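Local coordinates for protein shikimate dehydrogenase (NADP(+)) (Thermotoga maritima, PDB 3U62) that probably catalyses the reversible NADPH-linked reduction of 3-dehydroshikimate to shikimate, a step of the chorismate pathway toward aromatic amino acids, at residues Glu242-Lys245 with Glu246-Glu250. Residues are numbered along the deposited sequence; the frame is centred on the assembly and turned at random.
Sequences EVFK and EVFGE
Phe244 O accepts the amide of Phe248 at 2.8 Å from Phe248 N, and CB of Phe248 lies against the same oxygen. The N-H...O angle of this hydrogen bond is only 140°, whereas one residue earlier the bond from Val247 N to Val243 O is straighter. With the bond from Glu246 N to Glu242 O, these i to i+4 links define an alpha-helical ladder. It weakens toward the C-terminal end: Gly249 N makes only a weak hydrogen bond to Lys245 O, at 3.1 Å, consistent with the passage into the 3-10 segment 249-250.

The same four-residue spacing brings the two phenylalanine rings together. Their planes are within 15° of parallel, yet the rings are strongly displaced and share little of their faces. The ring atom CE1 of Phe244 stands over one face of the Phe248 ring, displaced toward its rim, 3.4 Å from Phe248 CG. In return Phe248 CB sits above the Phe244 ring in a CH-pi contact, 3.8 Å from its centroid. Different first torsions allow this: Phe244 has CG anti to the backbone N (chi1 -176°), which sends its ring along the helix toward Phe248, whose CG lies beside its own N. An alanine at Phe248 would keep the CB contact but is likely to leave Tyr19 without its edge-to-face aromatic partner and open a gap beside Tyr22 and Ala229.

Glu246 extends from the helix to a salt bridge with Arg25 of helix 15-26, fastening the interface there. Helix 241-248 packs against two others: Phe244 and Phe248 meet helix 222-235 through Met230, Leu233 and Ala229, while Val243, Val247 and Phe248 rest on helix 15-26 of the substrate-binding domain.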
ATOM      1  N   GLU A 242       3.863  21.551   8.358  1.00 17.63           N
ATOM      2  CA  GLU A 242       5.248  21.740   8.784  1.00 18.25           C
ATOM      3  C   GLU A 242       5.716  20.649   9.739  1.00 15.07           C
ATOM      4  O   GLU A 242       6.828  20.135   9.599  1.00 15.22           O
ATOM      5  CB  GLU A 242       5.435  23.124   9.406  1.00 20.34           C
ATOM      6  CG  GLU A 242       5.303  24.267   8.406  1.00 27.88           C
ATOM      7  CD  GLU A 242       5.212  25.627   9.070  1.00 40.56           C
ATOM      8  OE1 GLU A 242       5.673  25.768  10.225  1.00 44.00           O
ATOM      9  OE2 GLU A 242       4.680  26.563   8.435  1.00 44.14           O
ATOM     10  N   VAL A 243       4.867  20.299  10.703  1.00 14.17           N
ATOM     11  CA  VAL A 243       5.183  19.236  11.656  1.00 12.81           C
ATOM     12  C   VAL A 243       5.249  17.884  10.941  1.00 12.22           C
ATOM     13  O   VAL A 243       6.114  17.059  11.249  1.00 13.20           O
ATOM     14  CB  VAL A 243       4.176  19.201  12.840  1.00 11.90           C
ATOM     15  CG1 VAL A 243       4.439  18.011  13.757  1.00 12.14           C
ATOM     16  CG2 VAL A 243       4.245  20.498  13.636  1.00 14.55           C
ATOM     17  N   PHE A 244       4.350  17.670   9.981  1.00 12.19           N
ATOM     18  CA  PHE A 244       4.352  16.436   9.204  1.00 12.02           C
ATOM     19  C   PHE A 244       5.663  16.245   8.448  1.00 13.52           C
ATOM     20  O   PHE A 244       6.256  15.166   8.495  1.00 12.14           O
ATOM     21  CB  PHE A 244       3.175  16.376   8.227  1.00 12.19           C
ATOM     22  CG  PHE A 244       3.092  15.082   7.475  1.00 11.21           C
ATOM     23  CD1 PHE A 244       2.519  13.963   8.066  1.00 12.04           C
ATOM     24  CD2 PHE A 244       3.612  14.966   6.189  1.00 12.87           C
ATOM     25  CE1 PHE A 244       2.445  12.754   7.386  1.00 11.34           C
ATOM     26  CE2 PHE A 244       3.545  13.758   5.499  1.00 11.83           C
ATOM     27  CZ  PHE A 244       2.963  12.650   6.104  1.00 11.26           C
ATOM     28  N   LYS A 245       6.107  17.290   7.754  1.00 13.46           N
ATOM     29  CA  LYS A 245       7.354  17.246   6.993  1.00 15.63           C
ATOM     30  C   LYS A 245       8.562  16.998   7.893  1.00 14.36           C
ATOM     31  O   LYS A 245       9.485  16.269   7.514  1.00 16.30           O
ATOM     32  CB  LYS A 245       7.548  18.534   6.190  1.00 18.66           C
ATOM     33  CG  LYS A 245       6.619  18.664   4.996  1.00 22.68           C
ATOM     34  CD  LYS A 245       6.850  19.972   4.265  1.00 29.41           C
ATOM     35  CE  LYS A 245       5.893  20.119   3.096  1.00 34.81           C
ATOM     36  NZ  LYS A 245       6.107  21.402   2.367  1.00 38.15           N
ATOM     37  N   GLU A 246       8.548  17.600   9.080  1.00 14.32           N
ATOM     38  CA  GLU A 246       9.633  17.427  10.039  1.00 14.98           C
ATOM     39  C   GLU A 246       9.699  15.994  10.576  1.00 13.44           C
ATOM     40  O   GLU A 246      10.774  15.390  10.600  1.00 17.33           O
ATOM     41  CB  GLU A 246       9.486  18.420  11.193  1.00 16.62           C
ATOM     42  CG  GLU A 246      10.646  18.413  12.177  1.00 20.65           C
ATOM     43  CD  GLU A 246      10.488  19.449  13.268  1.00 25.02           C
ATOM     44  OE1 GLU A 246      10.473  19.064  14.457  1.00 26.77           O
ATOM     45  OE2 GLU A 246      10.372  20.651  12.943  1.00 30.53           O
ATOM     46  N   VAL A 247       8.555  15.459  10.996  1.00 12.23           N
ATOM     47  CA  VAL A 247       8.509  14.148  11.646  1.00 12.37           C
ATOM     48  C   VAL A 247       8.490  12.997  10.637  1.00 11.89           C
ATOM     49  O   VAL A 247       9.337  12.106  10.697  1.00 12.19           O
ATOM     50  CB  VAL A 247       7.324  14.039  12.648  1.00 11.57           C
ATOM     51  CG1 VAL A 247       7.198  12.623  13.205  1.00 12.02           C
ATOM     52  CG2 VAL A 247       7.490  15.040  13.787  1.00 13.25           C
ATOM     53  N   PHE A 248       7.532  13.023   9.711  1.00 12.12           N
ATOM     54  CA  PHE A 248       7.395  11.952   8.725  1.00 11.49           C
ATOM     55  C   PHE A 248       8.446  12.002   7.614  1.00 14.26           C
ATOM     56  O   PHE A 248       8.663  11.006   6.925  1.00 13.22           O
ATOM     57  CB  PHE A 248       5.983  11.922   8.134  1.00 10.97           C
ATOM     58  CG  PHE A 248       4.981  11.203   8.994  1.00 10.42           C
ATOM     59  CD1 PHE A 248       4.399  11.837  10.088  1.00 10.86           C
ATOM     60  CD2 PHE A 248       4.619   9.889   8.710  1.00  9.89           C
ATOM     61  CE1 PHE A 248       3.469  11.174  10.887  1.00 10.81           C
ATOM     62  CE2 PHE A 248       3.691   9.217   9.505  1.00  9.51           C
ATOM     63  CZ  PHE A 248       3.114   9.862  10.594  1.00  8.68           C
ATOM     64  N   GLY A 249       9.096  13.152   7.447  1.00 14.23           N
ATOM     65  CA  GLY A 249      10.171  13.295   6.465  1.00 14.92           C
ATOM     66  C   GLY A 249      11.346  12.360   6.716  1.00 15.18           C
ATOM     67  O   GLY A 249      12.161  12.128   5.818  1.00 16.07           O
ATOM     68  N   GLU A 250      11.427  11.826   7.938  1.00 15.93           N
ATOM     69  CA  GLU A 250      12.497  10.898   8.312  1.00 18.27           C
ATOM     70  C   GLU A 250      12.424   9.562   7.561  1.00 18.33           C
ATOM     71  O   GLU A 250      13.445   8.883   7.409  1.00 19.18           O
ATOM     72  CB  GLU A 250      12.542  10.682   9.836  1.00 20.89           C
ATOM     73  CG  GLU A 250      11.477   9.743  10.400  1.00 29.77           C
ATOM     74  CD  GLU A 250      11.535   9.628  11.916  1.00 34.83           C
ATOM     75  OE1 GLU A 250      11.170  10.612  12.615  1.00 32.59           O
ATOM     76  OE2 GLU A 250      11.933   8.549  12.414  1.00 32.43           O
TER